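Local coordinates for mediator of RNA polymerase II transcription subunit 18 (Schizosaccharomyces pombe, PDB 3C0T), which serves as a subunit of the Mediator coactivator complex, which conveys signals from gene-specific regulatory proteins to the basal RNA polymerase II machinery, at residues A17-L22 / Q127-F132; W165-Y170 / A198-K203. All coordinates share one frame; numbering follows the deposited sequence.

Overall arrangement
The N-terminal strand 2-10 leads into helix 15-25, which carries residues 17-22. The chain then builds much of the curled antiparallel sheet and returns along strand 118-133. There contact 1 closes a loop of 104 intervening residues and ties the helix to the sheet. Strand 136-146 follows and lies between strands 118-133 and 165-173. Contact 2 opens on strand 165-173 and closes on the segment after helix 179-196, across a much shorter span. The two contacts stand in series, neither nested nor crossed. Their centres are about 10 Å apart. Phe199 of contact 2 packs on Ser21 and Leu22 of contact 1, so helix 15-25 and the C-terminal segment meet directly.

Contact 1 of 2, residues A17-L22 / Q127-F132; sequences AVVNSL and QGLEYF
Leu22 lies over one face of the Tyr131 ring. Its CB stands 3.9 Å from the ring centroid, a CH-pi contact displaced toward the rim. The approach is 18° off the ring normal. The CD1 methyl of Leu22 adds a contact of 3.9 Å to Tyr131 CE1. The Leu22 carbonyl O is 3.6 Å from Tyr131 CE2. Both the side chain and the carbonyl of Leu22 thus lie on the same side of the ring, the carbonyl O beyond its rim near CE2.

Val19 lies at the hydroxyl end of the same tyrosine. Its CG1 is 3.4 Å from Tyr131 OH. Val19 CG1 also lies 3.9 Å from Leu129 CD1, so two strand residues share this methyl. It is the branch anti to the backbone N (chi1 170°), which turns it to meet both. Val19 crosses Leu129 at about a right angle.

Ser23, just past 17-22, is hydrogen-bonded through OG to Tyr131 OH, which helps hold the polar end of the ring. Leu26 and Pro29 also touch the Tyr131 side chain.

The helix segment and strand segment run 26° apart, with axes 10.7 Å apart at closest approach. Helix 15-25 packs in this way against strand 118-133 of the curled antiparallel sheet. That strand pairs with strands 27-41 and 136-146. The loop after helix 179-196 covers the helix through Phe199 on Val18.

Contact 2 of 2, residues W165-Y170 / A198-K203; sequences WILHVY and AFCDLK
Leu167 and Val169 point from a strand of the curled antiparallel sheet toward Cys200 and Leu202. These two partners lie in the segment that follows helix 179-196. The chain thus leaves the strand, forms the helix and comes back over the strand. All four residues are buried, and the contact is apolar.

Near the start of the strand, Ile166 packs on Leu7 and Tyr141 of the flanking strands 2-10 and 136-146.

Leu167 is the first residue to meet the returning segment. Its CD1 is modelled 3.7 Å from Cys200 CB. The modelled spacing of 3.2 Å between Leu167 CD1 and Cys200 SG is doubtful. The chi1 of Leu167, -120°, is also off any staggered position, so the placing of this methyl is uncertain. Leu167 CD1 is modelled 4.2 Å from Leu202 CD2, a looser contact.

His168 points away from the returning segment. One face of its imidazole is covered by Tyr170, whose CD1 sits 3.7 Å above the plane, over the ring centre.

Val169 points back to the buried side, where Leu189 and Val192 of helix 179-196 also touch it. It crosses Leu202 at about a right angle. The methyl that meets Leu202 is the branch anti to the carbonyl carbon, with Val169 CG2 3.7 Å from Leu202 CD1.

Contact 1 of 2, residues A17-L22 / Q127-F132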
loop_
_atom_site.group_PDB
_atom_site.type_symbol
_atom_site.label_atom_id
_atom_site.label_comp_id
_atom_site.label_asym_id
_atom_site.label_seq_id
_atom_site.Cartn_x
_atom_site.Cartn_y
_atom_site.Cartn_z
ATOM N N ALA A 17 6.062 -12.135 -16.748
ATOM C CA ALA A 17 5.842 -11.369 -17.972
ATOM C C ALA A 17 5.486 -9.904 -17.711
ATOM O O ALA A 17 5.947 -9.006 -18.427
ATOM C CB ALA A 17 4.746 -12.035 -18.812
ATOM N N VAL A 18 4.669 -9.657 -16.690
ATOM C CA VAL A 18 4.268 -8.288 -16.386
ATOM C C VAL A 18 5.434 -7.476 -15.862
ATOM O O VAL A 18 5.617 -6.322 -16.244
ATOM C CB VAL A 18 3.113 -8.257 -15.382
ATOM C CG1 VAL A 18 2.878 -6.831 -14.896
ATOM C CG2 VAL A 18 1.852 -8.797 -16.057
ATOM N N VAL A 19 6.239 -8.081 -15.001
ATOM C CA VAL A 19 7.390 -7.386 -14.458
ATOM C C VAL A 19 8.349 -7.036 -15.586
ATOM O O VAL A 19 8.852 -5.914 -15.645
ATOM C CB VAL A 19 8.106 -8.238 -13.386
ATOM C CG1 VAL A 19 9.436 -7.603 -12.998
ATOM C CG2 VAL A 19 7.214 -8.336 -12.155
ATOM N N ASN A 20 8.608 -7.979 -16.490
ATOM C CA ASN A 20 9.508 -7.677 -17.603
ATOM C C ASN A 20 8.924 -6.545 -18.460
ATOM O O ASN A 20 9.663 -5.682 -18.936
ATOM C CB ASN A 20 9.754 -8.917 -18.467
ATOM C CG ASN A 20 10.673 -9.931 -17.792
ATOM O OD1 ASN A 20 11.636 -9.561 -17.103
ATOM N ND2 ASN A 20 10.392 -11.216 -18.005
ATOM N N SER A 21 7.603 -6.547 -18.654
ATOM C CA SER A 21 6.962 -5.487 -19.434
ATOM C C SER A 21 7.151 -4.149 -18.719
ATOM O O SER A 21 7.412 -3.128 -19.357
ATOM C CB SER A 21 5.464 -5.754 -19.602
ATOM O OG SER A 21 5.223 -6.851 -20.460
ATOM N N LEU A 22 7.020 -4.164 -17.392
ATOM C CA LEU A 22 7.182 -2.956 -16.602
ATOM C C LEU A 22 8.622 -2.460 -16.676
ATOM O O LEU A 22 8.870 -1.246 -16.671
ATOM C CB LEU A 22 6.790 -3.210 -15.144
ATOM C CG LEU A 22 5.314 -3.480 -14.819
ATOM C CD1 LEU A 22 5.188 -3.933 -13.361
ATOM C CD2 LEU A 22 4.483 -2.223 -15.058
ATOM N N GLN A 127 5.485 -6.838 0.196
ATOM C CA GLN A 127 6.594 -7.313 -0.607
ATOM C C GLN A 127 6.312 -6.912 -2.053
ATOM O O GLN A 127 5.233 -7.214 -2.575
ATOM C CB GLN A 127 6.662 -8.839 -0.521
ATOM C CG GLN A 127 7.608 -9.494 -1.524
ATOM C CD GLN A 127 7.281 -10.970 -1.757
ATOM O OE1 GLN A 127 8.170 -11.811 -1.776
ATOM N NE2 GLN A 127 6.003 -11.280 -1.942
ATOM N N GLY A 128 7.263 -6.256 -2.709
ATOM C CA GLY A 128 7.024 -5.879 -4.087
ATOM C C GLY A 128 8.116 -5.066 -4.744
ATOM O O GLY A 128 9.220 -4.913 -4.203
ATOM N N LEU A 129 7.789 -4.543 -5.925
ATOM C CA LEU A 129 8.700 -3.733 -6.715
ATOM C C LEU A 129 8.064 -2.382 -6.991
ATOM O O LEU A 129 6.840 -2.259 -7.082
ATOM C CB LEU A 129 9.013 -4.429 -8.048
ATOM C CG LEU A 129 9.900 -5.674 -7.970
ATOM C CD1 LEU A 129 9.921 -6.405 -9.317
ATOM C CD2 LEU A 129 11.300 -5.252 -7.556
ATOM N N GLU A 130 8.898 -1.365 -7.129
ATOM C CA GLU A 130 8.388 -0.039 -7.395
ATOM C C GLU A 130 9.085 0.561 -8.607
ATOM O O GLU A 130 10.312 0.514 -8.721
ATOM C CB GLU A 130 8.588 0.853 -6.176
ATOM C CG GLU A 130 7.518 1.902 -6.031
ATOM C CD GLU A 130 7.568 2.618 -4.691
ATOM O OE1 GLU A 130 8.575 3.314 -4.434
ATOM O OE2 GLU A 130 6.598 2.483 -3.902
ATOM N N TYR A 131 8.282 1.094 -9.522
ATOM C CA TYR A 131 8.783 1.727 -10.729
ATOM C C TYR A 131 8.338 3.190 -10.731
ATOM O O TYR A 131 7.567 3.602 -9.865
ATOM C CB TYR A 131 8.230 1.033 -11.970
ATOM C CG TYR A 131 8.735 -0.371 -12.198
ATOM C CD1 TYR A 131 8.156 -1.463 -11.544
ATOM C CD2 TYR A 131 9.769 -0.617 -13.103
ATOM C CE1 TYR A 131 8.593 -2.768 -11.796
ATOM C CE2 TYR A 131 10.213 -1.913 -13.359
ATOM C CZ TYR A 131 9.618 -2.980 -12.707
ATOM O OH TYR A 131 10.032 -4.257 -13.000
ATOM N N PHE A 132 8.827 3.968 -11.698
ATOM C CA PHE A 132 8.477 5.386 -11.801
ATOM C C PHE A 132 8.413 5.802 -13.265
ATOM O O PHE A 132 9.163 5.291 -14.097
ATOM C CB PHE A 132 9.521 6.271 -11.098
ATOM C CG PHE A 132 10.100 5.661 -9.850
ATOM C CD1 PHE A 132 11.103 4.690 -9.933
ATOM C CD2 PHE A 132 9.602 6.007 -8.589
ATOM C CE1 PHE A 132 11.601 4.059 -8.767
ATOM C CE2 PHE A 132 10.090 5.385 -7.416
ATOM C CZ PHE A 132 11.088 4.410 -7.508
#

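Contact 2 of 2, residues W165-Y170 / A198-K203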
loop_
_atom_site.group_PDB
_atom_site.type_symbol
_atom_site.label_atom_id
_atom_site.label_comp_id
_atom_site.label_asym_id
_atom_site.label_seq_id
_atom_site.Cartn_x
_atom_site.Cartn_y
_atom_site.Cartn_z
ATOM N N TRP A 165 -0.898 -10.521 -7.441
ATOM C CA TRP A 165 -0.076 -9.380 -7.068
ATOM C C TRP A 165 -0.960 -8.173 -7.318
ATOM O O TRP A 165 -1.789 -8.184 -8.234
ATOM C CB TRP A 165 1.166 -9.279 -7.942
ATOM C CG TRP A 165 2.200 -10.310 -7.635
ATOM C CD1 TRP A 165 2.196 -11.615 -8.024
ATOM C CD2 TRP A 165 3.395 -10.122 -6.864
ATOM N NE1 TRP A 165 3.315 -12.258 -7.546
ATOM C CE2 TRP A 165 4.069 -11.366 -6.830
ATOM C CE3 TRP A 165 3.962 -9.027 -6.201
ATOM C CZ2 TRP A 165 5.287 -11.547 -6.159
ATOM C CZ3 TRP A 165 5.180 -9.205 -5.530
ATOM C CH2 TRP A 165 5.825 -10.459 -5.516
ATOM N N ILE A 166 -0.804 -7.142 -6.500
ATOM C CA ILE A 166 -1.601 -5.938 -6.663
ATOM C C ILE A 166 -0.765 -4.886 -7.372
ATOM O O ILE A 166 0.408 -4.687 -7.038
ATOM C CB ILE A 166 -2.074 -5.391 -5.295
ATOM C CG1 ILE A 166 -3.050 -6.381 -4.657
ATOM C CG2 ILE A 166 -2.741 -4.017 -5.463
ATOM C CD1 ILE A 166 -3.533 -5.968 -3.288
ATOM N N LEU A 167 -1.366 -4.236 -8.365
ATOM C CA LEU A 167 -0.699 -3.182 -9.122
ATOM C C LEU A 167 -1.330 -1.870 -8.687
ATOM O O LEU A 167 -2.500 -1.622 -8.977
ATOM C CB LEU A 167 -0.912 -3.362 -10.628
ATOM C CG LEU A 167 0.327 -3.540 -11.516
ATOM C CD1 LEU A 167 -0.082 -3.348 -12.960
ATOM C CD2 LEU A 167 1.408 -2.534 -11.172
ATOM N N HIS A 168 -0.560 -1.033 -7.998
ATOM C CA HIS A 168 -1.055 0.250 -7.507
ATOM C C HIS A 168 -0.278 1.406 -8.137
ATOM O O HIS A 168 0.934 1.529 -7.945
ATOM C CB HIS A 168 -0.918 0.297 -5.980
ATOM C CG HIS A 168 -1.473 1.538 -5.348
ATOM N ND1 HIS A 168 -1.385 1.784 -3.995
ATOM C CD2 HIS A 168 -2.122 2.601 -5.879
ATOM C CE1 HIS A 168 -1.954 2.944 -3.720
ATOM N NE2 HIS A 168 -2.408 3.461 -4.845
ATOM N N VAL A 169 -0.978 2.243 -8.898
ATOM C CA VAL A 169 -0.349 3.391 -9.544
ATOM C C VAL A 169 -0.855 4.649 -8.849
ATOM O O VAL A 169 -2.065 4.834 -8.692
ATOM C CB VAL A 169 -0.703 3.461 -11.046
ATOM C CG1 VAL A 169 0.079 4.594 -11.711
ATOM C CG2 VAL A 169 -0.378 2.125 -11.716
ATOM N N TYR A 170 0.061 5.517 -8.436
ATOM C CA TYR A 170 -0.352 6.714 -7.727
ATOM C C TYR A 170 0.627 7.868 -7.808
ATOM O O TYR A 170 1.771 7.719 -8.237
ATOM C CB TYR A 170 -0.573 6.393 -6.241
ATOM C CG TYR A 170 0.684 5.922 -5.528
ATOM C CD1 TYR A 170 1.100 4.591 -5.602
ATOM C CD2 TYR A 170 1.487 6.820 -4.821
ATOM C CE1 TYR A 170 2.289 4.166 -4.992
ATOM C CE2 TYR A 170 2.675 6.408 -4.214
ATOM C CZ TYR A 170 3.072 5.079 -4.307
ATOM O OH TYR A 170 4.272 4.674 -3.743
ATOM N N ALA A 198 -1.625 -2.553 -22.200
ATOM C CA ALA A 198 -1.330 -3.721 -23.024
ATOM C C ALA A 198 -1.178 -4.978 -22.180
ATOM O O ALA A 198 -1.267 -6.088 -22.703
ATOM C CB ALA A 198 -0.057 -3.490 -23.838
ATOM N N PHE A 199 -0.947 -4.813 -20.879
ATOM C CA PHE A 199 -0.776 -5.978 -20.021
ATOM C C PHE A 199 -1.413 -5.933 -18.640
ATOM O O PHE A 199 -1.132 -6.787 -17.811
ATOM C CB PHE A 199 0.710 -6.319 -19.887
ATOM C CG PHE A 199 1.573 -5.151 -19.518
ATOM C CD1 PHE A 199 1.633 -4.702 -18.204
ATOM C CD2 PHE A 199 2.329 -4.502 -20.492
ATOM C CE1 PHE A 199 2.438 -3.621 -17.863
ATOM C CE2 PHE A 199 3.135 -3.422 -20.168
ATOM C CZ PHE A 199 3.194 -2.977 -18.850
ATOM N N CYS A 200 -2.266 -4.948 -18.387
ATOM C CA CYS A 200 -2.939 -4.863 -17.096
ATOM C C CYS A 200 -4.014 -3.799 -17.097
ATOM O O CYS A 200 -3.769 -2.668 -17.503
ATOM C CB CYS A 200 -1.953 -4.558 -15.963
ATOM S SG CYS A 200 -2.776 -4.537 -14.328
ATOM N N ASP A 201 -5.202 -4.158 -16.628
ATOM C CA ASP A 201 -6.297 -3.210 -16.585
ATOM C C ASP A 201 -6.269 -2.425 -15.283
ATOM O O ASP A 201 -6.352 -2.994 -14.192
ATOM C CB ASP A 201 -7.640 -3.929 -16.738
ATOM C CG ASP A 201 -8.820 -2.967 -16.726
ATOM O OD1 ASP A 201 -8.828 -2.000 -17.526
ATOM O OD2 ASP A 201 -9.747 -3.177 -15.913
ATOM N N LEU A 202 -6.147 -1.109 -15.409
ATOM C CA LEU A 202 -6.104 -0.232 -14.253
ATOM C C LEU A 202 -7.381 0.592 -14.139
ATOM O O LEU A 202 -7.837 1.198 -15.115
ATOM C CB LEU A 202 -4.896 0.699 -14.346
ATOM C CG LEU A 202 -3.511 0.047 -14.311
ATOM C CD1 LEU A 202 -2.447 1.115 -14.554
ATOM C CD2 LEU A 202 -3.289 -0.640 -12.965
ATOM N N LYS A 203 -7.962 0.604 -12.945
ATOM C CA LYS A 203 -9.170 1.372 -12.713
ATOM C C LYS A 203 -9.311 1.859 -11.284
ATOM O O LYS A 203 -8.573 1.452 -10.389
ATOM C CB LYS A 203 -10.415 0.569 -13.111
ATOM C CG LYS A 203 -10.251 -0.941 -13.134
ATOM C CD LYS A 203 -10.185 -1.552 -11.748
ATOM C CE LYS A 203 -10.010 -3.069 -11.853
ATOM N NZ LYS A 203 -9.892 -3.754 -10.533
#